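Local coordinates for protein B (Streptococcus agalactiae, PDB 5H6I) that permeabilizes target membranes as the secreted CAMP factor, classed as a pore-forming toxin, and is also assigned to the bacterial Fc-binding proteins, at residues F191-K196 and N207-A212; D183-N188 and V235-A240. All coordinates share one frame; numbering follows the deposited sequence.

Contact 1. Residues F191-K196 and N207-A212; sequences FTRDKK and NTLNKA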
ATOM      1  N   PHE A 191     -15.245 -12.016  -8.105  1.00 61.62           N
ATOM      2  CA  PHE A 191     -14.668 -13.353  -8.035  1.00 64.27           C
ATOM      3  C   PHE A 191     -15.746 -14.403  -7.790  1.00 57.80           C
ATOM      4  O   PHE A 191     -15.778 -15.443  -8.459  1.00 62.00           O
ATOM      5  CB  PHE A 191     -13.600 -13.390  -6.940  1.00 53.71           C
ATOM      6  CG  PHE A 191     -13.123 -14.772  -6.601  1.00 70.07           C
ATOM      7  CD1 PHE A 191     -12.334 -15.487  -7.487  1.00 74.88           C
ATOM      8  CD2 PHE A 191     -13.455 -15.354  -5.389  1.00 72.43           C
ATOM      9  CE1 PHE A 191     -11.892 -16.760  -7.173  1.00 75.18           C
ATOM     10  CE2 PHE A 191     -13.018 -16.625  -5.069  1.00 76.34           C
ATOM     11  CZ  PHE A 191     -12.234 -17.329  -5.962  1.00 81.19           C
ATOM     12  N   THR A 192     -16.643 -14.146  -6.834  1.00 54.61           N
ATOM     13  CA  THR A 192     -17.713 -15.095  -6.543  1.00 62.53           C
ATOM     14  C   THR A 192     -18.732 -15.158  -7.673  1.00 63.80           C
ATOM     15  O   THR A 192     -19.380 -16.195  -7.866  1.00 56.84           O
ATOM     16  CB  THR A 192     -18.399 -14.722  -5.227  1.00 54.99           C
ATOM     17  OG1 THR A 192     -17.407 -14.413  -4.241  1.00 71.15           O
ATOM     18  CG2 THR A 192     -19.260 -15.873  -4.723  1.00 63.91           C
ATOM     19  N   ARG A 193     -18.889 -14.069  -8.428  1.00 59.07           N
ATOM     20  CA  ARG A 193     -19.826 -14.070  -9.547  1.00 52.81           C
ATOM     21  C   ARG A 193     -19.370 -15.023 -10.645  1.00 53.43           C
ATOM     22  O   ARG A 193     -20.158 -15.832 -11.148  1.00 48.08           O
ATOM     23  CB  ARG A 193     -19.984 -12.652 -10.095  1.00 45.64           C
ATOM     24  CG  ARG A 193     -20.793 -12.557 -11.373  1.00 44.11           C
ATOM     25  CD  ARG A 193     -20.383 -11.338 -12.179  1.00 46.59           C
ATOM     26  NE  ARG A 193     -18.974 -11.383 -12.558  1.00 50.63           N
ATOM     27  CZ  ARG A 193     -18.296 -10.345 -13.037  1.00 49.50           C
ATOM     28  NH1 ARG A 193     -18.897  -9.175 -13.199  1.00 50.73           N
ATOM     29  NH2 ARG A 193     -17.015 -10.477 -13.357  1.00 54.28           N
ATOM     30  N   ASP A 194     -18.094 -14.945 -11.028  1.00 56.70           N
ATOM     31  CA  ASP A 194     -17.574 -15.797 -12.088  1.00 53.38           C
ATOM     32  C   ASP A 194     -17.411 -17.249 -11.657  1.00 53.35           C
ATOM     33  O   ASP A 194     -17.208 -18.110 -12.519  1.00 61.02           O
ATOM     34  CB  ASP A 194     -16.234 -15.252 -12.585  1.00 55.10           C
ATOM     35  CG  ASP A 194     -16.357 -13.867 -13.189  1.00 59.13           C
ATOM     36  OD1 ASP A 194     -17.447 -13.539 -13.704  1.00 54.75           O
ATOM     37  OD2 ASP A 194     -15.366 -13.108 -13.149  1.00 61.51           O
ATOM     38  N   LYS A 195     -17.498 -17.539 -10.361  1.00 65.36           N
ATOM     39  CA  LYS A 195     -17.355 -18.901  -9.862  1.00 61.64           C
ATOM     40  C   LYS A 195     -18.675 -19.534  -9.449  1.00 65.14           C
ATOM     41  O   LYS A 195     -18.822 -20.755  -9.554  1.00 59.62           O
ATOM     42  CB  LYS A 195     -16.396 -18.931  -8.666  1.00 64.51           C
ATOM     43  CG  LYS A 195     -15.034 -19.532  -8.971  1.00 69.44           C
ATOM     44  CD  LYS A 195     -14.135 -18.534  -9.683  1.00 75.51           C
ATOM     45  CE  LYS A 195     -12.908 -19.218 -10.266  1.00 84.31           C
ATOM     46  NZ  LYS A 195     -12.076 -19.864  -9.213  1.00 92.17           N
ATOM     47  N   LYS A 196     -19.639 -18.736  -8.987  1.00 60.01           N
ATOM     48  CA  LYS A 196     -20.891 -19.261  -8.467  1.00 60.41           C
ATOM     49  C   LYS A 196     -22.129 -18.787  -9.216  1.00 59.07           C
ATOM     50  O   LYS A 196     -23.223 -19.282  -8.929  1.00 59.44           O
ATOM     51  CB  LYS A 196     -21.048 -18.891  -6.982  1.00 59.84           C
ATOM     52  CG  LYS A 196     -20.718 -20.011  -6.008  1.00 68.80           C
ATOM     53  CD  LYS A 196     -19.218 -20.149  -5.804  1.00 64.52           C
ATOM     54  CE  LYS A 196     -18.892 -21.320  -4.889  1.00 70.53           C
ATOM     55  NZ  LYS A 196     -19.573 -21.199  -3.569  1.00 82.57           N
ATOM     56  N   ASN A 207     -27.079 -10.655 -15.021  1.00 48.64           N
ATOM     57  CA  ASN A 207     -27.229  -9.275 -15.470  1.00 49.28           C
ATOM     58  C   ASN A 207     -27.576  -8.346 -14.313  1.00 57.33           C
ATOM     59  O   ASN A 207     -27.037  -7.237 -14.219  1.00 49.45           O
ATOM     60  CB  ASN A 207     -28.297  -9.195 -16.561  1.00 49.98           C
ATOM     61  CG  ASN A 207     -28.146  -7.968 -17.438  1.00 49.42           C
ATOM     62  OD1 ASN A 207     -27.315  -7.100 -17.175  1.00 61.11           O
ATOM     63  ND2 ASN A 207     -28.954  -7.890 -18.488  1.00 53.10           N
ATOM     64  N   THR A 208     -28.473  -8.778 -13.422  1.00 51.83           N
ATOM     65  CA  THR A 208     -28.865  -7.927 -12.302  1.00 57.13           C
ATOM     66  C   THR A 208     -27.716  -7.741 -11.319  1.00 57.83           C
ATOM     67  O   THR A 208     -27.551  -6.656 -10.749  1.00 49.55           O
ATOM     68  CB  THR A 208     -30.087  -8.512 -11.591  1.00 61.74           C
ATOM     69  OG1 THR A 208     -29.824  -9.870 -11.216  1.00 73.67           O
ATOM     70  CG2 THR A 208     -31.308  -8.464 -12.500  1.00 48.96           C
ATOM     71  N   LEU A 209     -26.913  -8.786 -11.104  1.00 49.57           N
ATOM     72  CA  LEU A 209     -25.760  -8.652 -10.219  1.00 55.39           C
ATOM     73  C   LEU A 209     -24.709  -7.730 -10.825  1.00 51.40           C
ATOM     74  O   LEU A 209     -24.078  -6.943 -10.110  1.00 52.27           O
ATOM     75  CB  LEU A 209     -25.161 -10.027  -9.920  1.00 44.56           C
ATOM     76  CG  LEU A 209     -23.874 -10.044  -9.092  1.00 50.93           C
ATOM     77  CD1 LEU A 209     -24.052  -9.271  -7.791  1.00 49.37           C
ATOM     78  CD2 LEU A 209     -23.429 -11.473  -8.813  1.00 53.47           C
ATOM     79  N   ASN A 210     -24.511  -7.810 -12.142  1.00 43.84           N
ATOM     80  CA  ASN A 210     -23.575  -6.914 -12.808  1.00 53.87           C
ATOM     81  C   ASN A 210     -24.043  -5.465 -12.776  1.00 58.38           C
ATOM     82  O   ASN A 210     -23.211  -4.557 -12.883  1.00 54.59           O
ATOM     83  CB  ASN A 210     -23.360  -7.366 -14.253  1.00 42.63           C
ATOM     84  CG  ASN A 210     -22.028  -8.059 -14.452  1.00 56.42           C
ATOM     85  OD1 ASN A 210     -21.484  -8.657 -13.525  1.00 58.52           O
ATOM     86  ND2 ASN A 210     -21.495  -7.982 -15.666  1.00 55.38           N
ATOM     87  N   LYS A 211     -25.349  -5.227 -12.628  1.00 55.10           N
ATOM     88  CA  LYS A 211     -25.836  -3.859 -12.484  1.00 58.31           C
ATOM     89  C   LYS A 211     -25.433  -3.271 -11.138  1.00 51.52           C
ATOM     90  O   LYS A 211     -25.077  -2.090 -11.050  1.00 49.11           O
ATOM     91  CB  LYS A 211     -27.355  -3.817 -12.654  1.00 57.29           C
ATOM     92  CG  LYS A 211     -27.836  -4.018 -14.082  1.00 58.93           C
ATOM     93  CD  LYS A 211     -29.344  -4.209 -14.130  1.00 65.31           C
ATOM     94  CE  LYS A 211     -29.825  -4.515 -15.538  1.00 67.24           C
ATOM     95  NZ  LYS A 211     -31.277  -4.846 -15.563  1.00 75.96           N
ATOM     96  N   ALA A 212     -25.478  -4.082 -10.079  1.00 49.26           N
ATOM     97  CA  ALA A 212     -25.100  -3.593  -8.759  1.00 55.74           C
ATOM     98  C   ALA A 212     -23.595  -3.398  -8.641  1.00 53.43           C
ATOM     99  O   ALA A 212     -23.144  -2.500  -7.920  1.00 49.26           O
ATOM    100  CB  ALA A 212     -25.596  -4.555  -7.681  1.00 45.35           C
TER
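R193 and L209 are the nearest backbone pair across the two segments, with their CA atoms 8.1 Å apart. Both segments are helical. Residues 191-196 form the C-terminal end of helix 179-196, and residues 207-212 lie within helix 203-220. A short connection joins these two helices, so they make a helical hairpin. With helix 227-245 they build the C-terminal three-helix bundle.

R193 carries the contact from its side. Its CB and CG lie against one methyl of L209, with R193 CG 3.8 Å from L209 CD2. CG stands anti to the backbone N (chi1 172°), and the bend at chi3 then turns the guanidinium toward N210. R193 NH1 donates a hydrogen bond to N210 OD1 at 2.7 Å. The donor sits 19° out of the carbonyl plane of N210, and the guanidinium and amide planes are 54° apart.

The same guanidinium also grips its neighbour D194 side-on. R193 NE reaches D194 OD1 at 2.9 Å in a salt bridge, approaching from above the carboxylate plane. R193 NH2 bonds to D194 OD2 at 3.1 Å on its syn side, nearly straight. D194 and N210 together probably limit the rotation of the group. A sulfate ion, probably a crystallisation additive, also lies near the R193 side chain.

Y206 and I213 of helix 203-220 also touch R193. On the inner side, L209 packs on L241 and A244 of helix 227-245. The N210 oxygen also lies close to the aliphatic part of the arginine, with N210 OD1 3.2 Å from R193 CD.

Contact 2. Residues D183-N188 and V235-A240; sequences DKEIWN and VTLQAA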
ATOM      1  N   ASP A 183     -13.721  -0.996  -2.778  1.00 58.76           N
ATOM      2  CA  ASP A 183     -12.946  -1.516  -3.899  1.00 56.70           C
ATOM      3  C   ASP A 183     -12.675  -3.006  -3.735  1.00 65.65           C
ATOM      4  O   ASP A 183     -12.805  -3.778  -4.691  1.00 60.95           O
ATOM      5  CB  ASP A 183     -11.634  -0.743  -4.031  1.00 53.22           C
ATOM      6  CG  ASP A 183     -10.965  -0.953  -5.375  1.00 62.86           C
ATOM      7  OD1 ASP A 183     -10.472  -2.072  -5.627  1.00 69.76           O
ATOM      8  OD2 ASP A 183     -10.936   0.001  -6.180  1.00 68.11           O
ATOM      9  N   LYS A 184     -12.297  -3.429  -2.526  1.00 59.59           N
ATOM     10  CA  LYS A 184     -12.075  -4.849  -2.281  1.00 58.34           C
ATOM     11  C   LYS A 184     -13.376  -5.637  -2.339  1.00 64.24           C
ATOM     12  O   LYS A 184     -13.371  -6.811  -2.726  1.00 59.28           O
ATOM     13  CB  LYS A 184     -11.394  -5.048  -0.927  1.00 63.27           C
ATOM     14  CG  LYS A 184     -10.238  -6.035  -0.953  1.00 62.34           C
ATOM     15  CD  LYS A 184      -9.134  -5.569  -1.890  1.00 66.24           C
ATOM     16  CE  LYS A 184      -7.880  -6.415  -1.731  1.00 76.59           C
ATOM     17  NZ  LYS A 184      -8.133  -7.851  -2.036  1.00 74.86           N
ATOM     18  N   GLU A 185     -14.497  -5.015  -1.964  1.00 59.26           N
ATOM     19  CA  GLU A 185     -15.779  -5.706  -2.027  1.00 59.45           C
ATOM     20  C   GLU A 185     -16.250  -5.882  -3.465  1.00 64.17           C
ATOM     21  O   GLU A 185     -16.927  -6.869  -3.776  1.00 59.70           O
ATOM     22  CB  GLU A 185     -16.827  -4.949  -1.212  1.00 42.98           C
ATOM     23  CG  GLU A 185     -18.063  -5.771  -0.876  1.00 56.99           C
ATOM     24  CD  GLU A 185     -17.737  -7.011  -0.063  1.00 70.12           C
ATOM     25  OE1 GLU A 185     -16.819  -6.948   0.783  1.00 77.68           O
ATOM     26  OE2 GLU A 185     -18.398  -8.050  -0.271  1.00 69.05           O
ATOM     27  N   ILE A 186     -15.908  -4.944  -4.349  1.00 50.57           N
ATOM     28  CA  ILE A 186     -16.275  -5.079  -5.754  1.00 58.94           C
ATOM     29  C   ILE A 186     -15.544  -6.258  -6.383  1.00 63.85           C
ATOM     30  O   ILE A 186     -16.141  -7.061  -7.110  1.00 59.04           O
ATOM     31  CB  ILE A 186     -15.992  -3.766  -6.506  1.00 51.20           C
ATOM     32  CG1 ILE A 186     -16.992  -2.687  -6.086  1.00 55.05           C
ATOM     33  CG2 ILE A 186     -16.035  -3.986  -8.012  1.00 45.87           C
ATOM     34  CD1 ILE A 186     -16.720  -1.332  -6.697  1.00 46.01           C
ATOM     35  N   TRP A 187     -14.245  -6.389  -6.108  1.00 61.76           N
ATOM     36  CA  TRP A 187     -13.479  -7.495  -6.670  1.00 59.15           C
ATOM     37  C   TRP A 187     -13.827  -8.818  -6.000  1.00 62.74           C
ATOM     38  O   TRP A 187     -13.678  -9.879  -6.614  1.00 64.95           O
ATOM     39  CB  TRP A 187     -11.983  -7.209  -6.553  1.00 57.33           C
ATOM     40  CG  TRP A 187     -11.525  -6.098  -7.447  1.00 63.02           C
ATOM     41  CD1 TRP A 187     -11.114  -4.854  -7.065  1.00 67.26           C
ATOM     42  CD2 TRP A 187     -11.436  -6.128  -8.876  1.00 60.54           C
ATOM     43  NE1 TRP A 187     -10.772  -4.109  -8.168  1.00 68.43           N
ATOM     44  CE2 TRP A 187     -10.961  -4.869  -9.292  1.00 66.41           C
ATOM     45  CE3 TRP A 187     -11.709  -7.099  -9.845  1.00 68.17           C
ATOM     46  CZ2 TRP A 187     -10.754  -4.554 -10.635  1.00 72.10           C
ATOM     47  CZ3 TRP A 187     -11.504  -6.784 -11.178  1.00 65.39           C
ATOM     48  CH2 TRP A 187     -11.030  -5.524 -11.559  1.00 65.86           C
ATOM     49  N   ASN A 188     -14.286  -8.779  -4.747  1.00 59.08           N
ATOM     50  CA  ASN A 188     -14.739 -10.002  -4.094  1.00 54.17           C
ATOM     51  C   ASN A 188     -16.061 -10.476  -4.682  1.00 58.83           C
ATOM     52  O   ASN A 188     -16.295 -11.684  -4.808  1.00 54.13           O
ATOM     53  CB  ASN A 188     -14.869  -9.781  -2.588  1.00 62.12           C
ATOM     54  CG  ASN A 188     -13.539  -9.879  -1.869  1.00 64.80           C
ATOM     55  OD1 ASN A 188     -12.640 -10.601  -2.298  1.00 73.87           O
ATOM     56  ND2 ASN A 188     -13.408  -9.149  -0.767  1.00 72.21           N
ATOM     57  N   VAL A 235     -22.995  -2.865   1.789  1.00 57.43           N
ATOM     58  CA  VAL A 235     -24.073  -3.758   2.198  1.00 64.56           C
ATOM     59  C   VAL A 235     -25.044  -3.995   1.047  1.00 59.78           C
ATOM     60  O   VAL A 235     -25.548  -5.110   0.859  1.00 62.12           O
ATOM     61  CB  VAL A 235     -24.784  -3.188   3.441  1.00 64.83           C
ATOM     62  CG1 VAL A 235     -26.238  -3.638   3.492  1.00 48.10           C
ATOM     63  CG2 VAL A 235     -24.045  -3.589   4.711  1.00 67.79           C
ATOM     64  N   THR A 236     -25.321  -2.954   0.260  1.00 48.09           N
ATOM     65  CA  THR A 236     -26.201  -3.112  -0.896  1.00 54.32           C
ATOM     66  C   THR A 236     -25.611  -4.080  -1.911  1.00 64.61           C
ATOM     67  O   THR A 236     -26.320  -4.944  -2.443  1.00 58.92           O
ATOM     68  CB  THR A 236     -26.466  -1.754  -1.547  1.00 50.10           C
ATOM     69  OG1 THR A 236     -27.081  -0.881  -0.591  1.00 52.96           O
ATOM     70  CG2 THR A 236     -27.382  -1.911  -2.751  1.00 49.89           C
ATOM     71  N   LEU A 237     -24.311  -3.958  -2.189  1.00 57.03           N
ATOM     72  CA  LEU A 237     -23.669  -4.884  -3.114  1.00 58.62           C
ATOM     73  C   LEU A 237     -23.606  -6.290  -2.530  1.00 55.69           C
ATOM     74  O   LEU A 237     -23.785  -7.277  -3.251  1.00 65.03           O
ATOM     75  CB  LEU A 237     -22.272  -4.385  -3.479  1.00 51.21           C
ATOM     76  CG  LEU A 237     -21.502  -5.236  -4.493  1.00 54.48           C
ATOM     77  CD1 LEU A 237     -22.234  -5.280  -5.827  1.00 54.82           C
ATOM     78  CD2 LEU A 237     -20.087  -4.715  -4.675  1.00 51.92           C
ATOM     79  N   GLN A 238     -23.359  -6.401  -1.222  1.00 64.84           N
ATOM     80  CA  GLN A 238     -23.378  -7.709  -0.577  1.00 62.75           C
ATOM     81  C   GLN A 238     -24.773  -8.319  -0.621  1.00 56.08           C
ATOM     82  O   GLN A 238     -24.923  -9.536  -0.783  1.00 58.42           O
ATOM     83  CB  GLN A 238     -22.889  -7.593   0.866  1.00 54.69           C
ATOM     84  CG  GLN A 238     -21.377  -7.604   1.013  1.00 64.10           C
ATOM     85  CD  GLN A 238     -20.932  -7.500   2.458  1.00 74.57           C
ATOM     86  OE1 GLN A 238     -21.600  -6.877   3.282  1.00 70.78           O
ATOM     87  NE2 GLN A 238     -19.796  -8.112   2.773  1.00 75.33           N
ATOM     88  N   ALA A 239     -25.808  -7.487  -0.479  1.00 58.72           N
ATOM     89  CA  ALA A 239     -27.175  -7.981  -0.596  1.00 65.19           C
ATOM     90  C   ALA A 239     -27.498  -8.393  -2.025  1.00 63.92           C
ATOM     91  O   ALA A 239     -28.282  -9.324  -2.239  1.00 57.98           O
ATOM     92  CB  ALA A 239     -28.163  -6.920  -0.112  1.00 47.48           C
ATOM     93  N   ALA A 240     -26.909  -7.714  -3.013  1.00 65.12           N
ATOM     94  CA  ALA A 240     -27.132  -8.094  -4.402  1.00 61.97           C
ATOM     95  C   ALA A 240     -26.422  -9.394  -4.750  1.00 63.80           C
ATOM     96  O   ALA A 240     -26.865 -10.121  -5.647  1.00 53.48           O
ATOM     97  CB  ALA A 240     -26.677  -6.973  -5.333  1.00 45.88           C
TER
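L237 is the first residue of 235-240 to meet 183-188, and Q238 follows it directly. Both segments are helical, on helix 227-245 and helix 179-196. The axes of 183-188 and 235-240 come within 10.4 Å and differ in direction by 8°. They belong to the first and third helices of an up-down-up three-helix bundle. These run parallel because helix 203-220, which follows the first in the chain, runs back the other way.

L237 is directed toward 183-188 and is buried. L237 CD2 lies 4.0 Å from I186 CG1, and the two side chains cross at about a right angle. L237 CD2 also lies 3.9 Å from E185 O, so it packs on backbone as well as side chain. Helix 203-220 closes this apolar layer: I213 touches L237, while V217 and Q220 touch I186.

Q238 turns the contact polar. Its chain is extended beyond CG and runs across the end of E185. The E185 chain bends at chi2 (60°), which brings its carboxylate over to Q238. E185 OE2 lies 3.3 Å from Q238 CG. Q238 NE2 gives E185 OE2 a weak hydrogen bond of 3.4 Å. The amide and carboxylate planes stand 75° apart.

The polar pair is therefore loosely joined. Its long, bent bond probably adds little directional hold, and the buried leucine-isoleucine packing beside it probably contributes more to keeping the two helices together.

How the contacts relate
Both contacts belong to the C-terminal three-helix bundle and share helix 179-196. Contact 1 joins it to its antiparallel neighbour 203-220 near the turn of the hairpin. Contact 2 joins it to the parallel helix 227-245, nearer the start of helix 179-196. The centres are 10 Å apart. Both are partly buried. Contact 2 has a buried leucine-isoleucine pair; contact 1 sets one buried leucine against an arginine chain. The polar part of contact 1 is a charged network with a short hydrogen bond; in contact 2 it is one weak bond. The two contacts touch through helices 203-220 and 227-245: A212 CB meets A240 CB at 3.5 Å, and L209 CD1 packs on A240 O at 3.6 Å.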